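Local coordinates for protein hypothetical NUDIX hydrolase (Listeria monocytogenes, PDB 3SON) that probably hydrolyses nucleoside diphosphate-linked substrates as a calcium-binding member of the NUDIX family, its own substrate being unknown, at residues A[62-74]-A[136-149]. Residues are numbered along the deposited sequence; the frame is centred on the assembly and turned at random.
Sequences VDVKMYSLDSHAS and ELNERLKNNDMKAM
The carboxylate of Glu136, on the last turns of helix 128-142, receives the backbone of strand 66-76 at Asp70 and Ser71. Its OE2 accepts Asp70 N at 2.9 Å, and OE1 accepts Ser71 N at 2.8 Å, both on syn lone pairs. The anti lone pairs are used as well: OE1 takes Ser71 OG, and OE2 takes Arg140 NE, which approaches in the guanidinium plane. With two donors on each oxygen the buried carboxylate is fixed in rotation and, probably, kept ionised. CG of Glu136 lies anti to the backbone N (chi1 178°) and the chain runs on extended, carrying the acid to the strand past Leu69. Asp70 extends the network: its OD2 meets the edge of the Arg140 guanidinium in a salt bridge with a bent, weak hydrogen bond from NH2, the two planes 59° apart, while OD1 pairs with Lys147 NZ. Arg140 NH1 also binds Asp145 O (2.9 Å), tying the helix to the tail that leaves it through a Schellman motif at Asn144. That C-terminal tail then lies antiparallel along one edge of the strand through a single bridge, Tyr67 with Ala148: Ser68 N donates to Lys147 O (2.8 Å) and Met149 N to Met66 O (3.2 Å), and a water links Ser68 O with Lys147 N. Met146, like Met66 and Met149 a selenomethionine (atom SE), lays its CE over one face of the Tyr67 ring, 4.1 Å from the centroid, a CH-pi contact. In the modelled conformers Met149 lies alongside Met66, its SE near Met66 CG. The contact thus joins the last helix and the tail to the NUDIX sheet. On the other edge of the strand, Tyr67 and Leu69 bond to Ala94 and Cys92 of strand 87-96; Leu137 reaches Ile11 and Phe22 of the sheet, and Tyr86 of the second subunit packs on Arg140.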
loop_
_atom_site.group_PDB
_atom_site.type_symbol
_atom_site.label_atom_id
_atom_site.label_comp_id
_atom_site.label_asym_id
_atom_site.label_seq_id
_atom_site.Cartn_x
_atom_site.Cartn_y
_atom_site.Cartn_z
ATOM N N VAL A 62 -27.724 -8.232 11.291
ATOM C CA VAL A 62 -27.045 -7.170 12.075
ATOM C C VAL A 62 -25.712 -7.518 12.783
ATOM O O VAL A 62 -24.847 -6.645 12.906
ATOM C CB VAL A 62 -28.000 -6.547 13.133
ATOM C CG1 VAL A 62 -29.336 -6.175 12.499
ATOM C CG2 VAL A 62 -28.205 -7.489 14.316
ATOM N N ASP A 63 -25.534 -8.766 13.232
ATOM C CA ASP A 63 -24.409 -9.099 14.133
ATOM C C ASP A 63 -23.398 -10.145 13.596
ATOM O O ASP A 63 -23.654 -11.353 13.614
ATOM C CB ASP A 63 -24.973 -9.549 15.493
ATOM C CG ASP A 63 -24.042 -9.224 16.662
ATOM O OD1 ASP A 63 -22.904 -8.752 16.436
ATOM O OD2 ASP A 63 -24.462 -9.439 17.820
ATOM N N VAL A 64 -22.232 -9.662 13.165
ATOM C CA VAL A 64 -21.149 -10.531 12.663
ATOM C C VAL A 64 -19.794 -10.163 13.291
ATOM O O VAL A 64 -19.532 -8.991 13.551
ATOM C CB VAL A 64 -21.033 -10.433 11.129
ATOM C CG1 VAL A 64 -20.905 -8.967 10.698
ATOM C CG2 VAL A 64 -19.876 -11.300 10.616
ATOM N N LYS A 65 -18.934 -11.159 13.515
ATOM C CA LYS A 65 -17.612 -10.904 14.087
ATOM C C LYS A 65 -16.649 -10.279 13.039
ATOM O O LYS A 65 -16.332 -10.919 12.023
ATOM C CB LYS A 65 -17.014 -12.192 14.675
HETATM N N MSE A 66 -16.267 -9.024 13.279
HETATM C CA MSE A 66 -15.301 -8.300 12.468
HETATM C C MSE A 66 -13.999 -8.295 13.206
HETATM O O MSE A 66 -13.976 -8.402 14.438
HETATM C CB MSE A 66 -15.769 -6.857 12.221
HETATM C CG MSE A 66 -15.697 -6.497 10.740
HETATM SE SE MSE A 66 -17.462 -5.868 10.086
HETATM C CE MSE A 66 -18.518 -7.326 10.881
ATOM N N TYR A 67 -12.897 -8.236 12.456
ATOM C CA TYR A 67 -11.567 -8.221 13.038
ATOM C C TYR A 67 -10.742 -7.163 12.382
ATOM O O TYR A 67 -10.962 -6.890 11.238
ATOM C CB TYR A 67 -10.927 -9.557 12.785
ATOM C CG TYR A 67 -11.630 -10.681 13.446
ATOM C CD1 TYR A 67 -12.615 -11.396 12.784
ATOM C CD2 TYR A 67 -11.322 -11.037 14.746
ATOM C CE1 TYR A 67 -13.254 -12.438 13.409
ATOM C CE2 TYR A 67 -11.967 -12.066 15.386
ATOM C CZ TYR A 67 -12.925 -12.779 14.723
ATOM O OH TYR A 67 -13.570 -13.833 15.363
ATOM N N SER A 68 -9.808 -6.581 13.135
ATOM C CA SER A 68 -8.875 -5.582 12.634
ATOM C C SER A 68 -7.567 -6.131 12.128
ATOM O O SER A 68 -7.006 -7.095 12.673
ATOM C CB SER A 68 -8.551 -4.598 13.703
ATOM O OG SER A 68 -9.715 -4.029 14.213
ATOM N N LEU A 69 -7.070 -5.495 11.068
ATOM C CA LEU A 69 -5.736 -5.824 10.516
ATOM C C LEU A 69 -4.848 -4.583 10.633
ATOM O O LEU A 69 -5.363 -3.453 10.609
ATOM C CB LEU A 69 -5.861 -6.246 9.080
ATOM C CG LEU A 69 -6.617 -7.556 8.800
ATOM C CD1 LEU A 69 -6.799 -7.858 7.342
ATOM C CD2 LEU A 69 -5.879 -8.708 9.500
ATOM N N ASP A 70 -3.545 -4.788 10.815
ATOM C CA ASP A 70 -2.524 -3.708 10.780
ATOM C C ASP A 70 -2.190 -3.196 9.379
ATOM O O ASP A 70 -1.710 -2.091 9.235
ATOM C CB ASP A 70 -1.216 -4.173 11.434
ATOM C CG ASP A 70 -1.352 -4.461 12.883
ATOM O OD1 ASP A 70 -1.922 -3.601 13.597
ATOM O OD2 ASP A 70 -0.846 -5.537 13.317
ATOM N N SER A 71 -2.445 -3.976 8.354
ATOM C CA SER A 71 -2.066 -3.557 7.019
ATOM C C SER A 71 -2.817 -2.302 6.625
ATOM O O SER A 71 -4.015 -2.221 6.782
ATOM C CB SER A 71 -2.289 -4.692 5.978
ATOM O OG SER A 71 -1.450 -5.792 6.185
ATOM N N HIS A 72 -2.082 -1.315 6.157
ATOM C CA HIS A 72 -2.650 -0.062 5.745
ATOM C C HIS A 72 -1.937 0.443 4.518
ATOM O O HIS A 72 -0.735 0.220 4.369
ATOM C CB HIS A 72 -2.537 0.918 6.951
ATOM C CG HIS A 72 -2.517 2.364 6.570
ATOM N ND1 HIS A 72 -1.554 2.886 5.787
ATOM C CD2 HIS A 72 -3.377 3.413 6.896
ATOM C CE1 HIS A 72 -1.800 4.192 5.577
ATOM N NE2 HIS A 72 -2.905 4.525 6.284
ATOM N N ALA A 73 -2.652 1.136 3.627
ATOM C CA ALA A 73 -2.058 1.749 2.424
ATOM C C ALA A 73 -2.688 3.106 2.053
ATOM O O ALA A 73 -3.764 3.412 2.438
ATOM C CB ALA A 73 -2.164 0.812 1.218
ATOM N N SER A 74 -1.944 3.933 1.349
ATOM C CA SER A 74 -2.480 5.197 0.888
ATOM C C SER A 74 -2.985 4.971 -0.509
ATOM O O SER A 74 -2.451 4.130 -1.242
ATOM C CB SER A 74 -1.389 6.277 0.962
ATOM O OG SER A 74 -0.947 6.412 2.294
ATOM N N GLU A 136 -1.266 -10.983 5.905
ATOM C CA GLU A 136 -1.398 -10.767 7.362
ATOM C C GLU A 136 -2.571 -11.604 7.928
ATOM O O GLU A 136 -2.453 -12.273 8.927
ATOM C CB GLU A 136 -1.614 -9.281 7.654
ATOM C CG GLU A 136 -1.799 -9.086 9.153
ATOM C CD GLU A 136 -2.196 -7.680 9.563
ATOM O OE1 GLU A 136 -2.217 -6.731 8.702
ATOM O OE2 GLU A 136 -2.541 -7.540 10.774
ATOM N N LEU A 137 -3.738 -11.474 7.329
ATOM C CA LEU A 137 -4.892 -12.273 7.773
ATOM C C LEU A 137 -4.578 -13.783 7.841
ATOM O O LEU A 137 -4.934 -14.475 8.811
ATOM C CB LEU A 137 -6.094 -12.039 6.853
ATOM C CG LEU A 137 -7.379 -12.865 7.146
ATOM C CD1 LEU A 137 -7.787 -12.798 8.624
ATOM C CD2 LEU A 137 -8.540 -12.582 6.168
ATOM N N ASN A 138 -3.930 -14.270 6.802
ATOM C CA ASN A 138 -3.644 -15.636 6.673
ATOM C C ASN A 138 -2.658 -16.097 7.770
ATOM O O ASN A 138 -2.890 -17.102 8.463
ATOM C CB ASN A 138 -3.119 -15.968 5.289
ATOM C CG ASN A 138 -2.977 -17.450 5.096
ATOM O OD1 ASN A 138 -3.947 -18.218 5.294
ATOM N ND2 ASN A 138 -1.755 -17.894 4.751
ATOM N N GLU A 139 -1.615 -15.300 8.016
ATOM C CA GLU A 139 -0.696 -15.604 9.135
ATOM C C GLU A 139 -1.388 -15.577 10.480
ATOM O O GLU A 139 -1.183 -16.474 11.313
ATOM C CB GLU A 139 0.515 -14.651 9.118
ATOM C CG GLU A 139 1.433 -14.825 7.929
ATOM C CD GLU A 139 1.954 -16.244 7.832
ATOM O OE1 GLU A 139 2.604 -16.720 8.792
ATOM O OE2 GLU A 139 1.700 -16.881 6.787
ATOM N N ARG A 140 -2.235 -14.578 10.697
ATOM C CA ARG A 140 -3.025 -14.492 11.920
ATOM C C ARG A 140 -3.991 -15.658 12.110
ATOM O O ARG A 140 -4.033 -16.213 13.176
ATOM C CB ARG A 140 -3.729 -13.194 12.006
ATOM C CG ARG A 140 -2.860 -11.992 12.266
ATOM C CD ARG A 140 -3.765 -10.790 12.382
ATOM N NE ARG A 140 -3.028 -9.571 12.663
ATOM C CZ ARG A 140 -2.671 -9.173 13.872
ATOM N NH1 ARG A 140 -2.941 -9.931 14.953
ATOM N NH2 ARG A 140 -1.985 -8.033 13.996
ATOM N N LEU A 141 -4.677 -16.095 11.065
ATOM C CA LEU A 141 -5.549 -17.251 11.217
ATOM C C LEU A 141 -4.690 -18.452 11.637
ATOM O O LEU A 141 -4.930 -19.036 12.674
ATOM C CB LEU A 141 -6.325 -17.540 9.951
ATOM C CG LEU A 141 -7.409 -16.499 9.650
ATOM C CD1 LEU A 141 -8.050 -16.684 8.230
ATOM C CD2 LEU A 141 -8.442 -16.543 10.765
ATOM N N LYS A 142 -3.688 -18.789 10.826
ATOM C CA LYS A 142 -2.799 -19.913 11.113
ATOM C C LYS A 142 -2.291 -19.936 12.539
ATOM O O LYS A 142 -2.109 -21.017 13.103
ATOM C CB LYS A 142 -1.588 -19.864 10.211
ATOM C CG LYS A 142 -1.792 -20.286 8.780
ATOM C CD LYS A 142 -0.509 -19.939 8.038
ATOM C CE LYS A 142 -0.475 -20.401 6.601
ATOM N NZ LYS A 142 0.930 -20.230 6.105
ATOM N N ASN A 143 -2.052 -18.749 13.117
ATOM C CA ASN A 143 -1.477 -18.625 14.443
ATOM C C ASN A 143 -2.519 -18.466 15.562
ATOM O O ASN A 143 -2.159 -18.260 16.719
ATOM C CB ASN A 143 -0.557 -17.405 14.492
ATOM C CG ASN A 143 0.709 -17.586 13.675
ATOM O OD1 ASN A 143 0.914 -18.620 13.048
ATOM N ND2 ASN A 143 1.563 -16.574 13.687
ATOM N N ASN A 144 -3.804 -18.501 15.190
ATOM C CA ASN A 144 -4.895 -18.131 16.097
ATOM C C ASN A 144 -4.594 -16.793 16.848
ATOM O O ASN A 144 -4.732 -16.707 18.070
ATOM C CB ASN A 144 -5.189 -19.264 17.111
ATOM C CG ASN A 144 -6.514 -19.057 17.839
ATOM O OD1 ASN A 144 -7.491 -18.554 17.259
ATOM N ND2 ASN A 144 -6.543 -19.399 19.119
ATOM N N ASP A 145 -4.231 -15.761 16.085
ATOM C CA ASP A 145 -3.775 -14.469 16.623
ATOM C C ASP A 145 -4.544 -13.330 16.010
ATOM O O ASP A 145 -4.010 -12.602 15.192
ATOM C CB ASP A 145 -2.316 -14.319 16.270
ATOM C CG ASP A 145 -1.672 -13.138 16.961
ATOM O OD1 ASP A 145 -2.304 -12.578 17.933
ATOM O OD2 ASP A 145 -0.536 -12.812 16.578
HETATM N N MSE A 146 -5.811 -13.202 16.368
HETATM C CA MSE A 146 -6.707 -12.251 15.689
HETATM C C MSE A 146 -6.956 -11.145 16.725
HETATM O O MSE A 146 -6.608 -11.304 17.919
HETATM C CB MSE A 146 -7.938 -13.027 15.105
HETATM C CG MSE A 146 -7.618 -13.995 13.828
HETATM SE SE MSE A 146 -7.315 -12.957 12.281
HETATM C CE MSE A 146 -9.161 -12.753 11.643
ATOM N N LYS A 147 -7.387 -9.968 16.260
ATOM C CA LYS A 147 -7.840 -8.905 17.159
ATOM C C LYS A 147 -9.187 -8.359 16.701
ATOM O O LYS A 147 -9.357 -7.950 15.561
ATOM C CB LYS A 147 -6.795 -7.789 17.363
ATOM C CG LYS A 147 -6.031 -7.367 16.141
ATOM C CD LYS A 147 -4.939 -6.305 16.421
ATOM C CE LYS A 147 -4.785 -5.430 15.160
ATOM N NZ LYS A 147 -3.601 -4.517 15.155
ATOM N N ALA A 148 -10.192 -8.391 17.568
ATOM C CA ALA A 148 -11.560 -7.996 17.152
ATOM C C ALA A 148 -11.733 -6.465 17.006
ATOM O O ALA A 148 -11.216 -5.686 17.816
ATOM C CB ALA A 148 -12.609 -8.574 18.091
HETATM N N MSE A 149 -12.457 -6.059 15.949
HETATM C CA MSE A 149 -12.665 -4.641 15.598
HETATM C C MSE A 149 -13.314 -3.891 16.732
HETATM O O MSE A 149 -14.420 -4.240 17.141
HETATM O OXT MSE A 149 -12.762 -2.926 17.273
HETATM C CB MSE A 149 -13.571 -4.587 14.365
HETATM C CG MSE A 149 -13.915 -3.188 13.864
HETATM SE SE MSE A 149 -14.952 -3.305 12.170
HETATM C CE MSE A 149 -16.783 -3.344 12.912
HETATM O O HOH W 1 -7.410 -9.715 13.101
#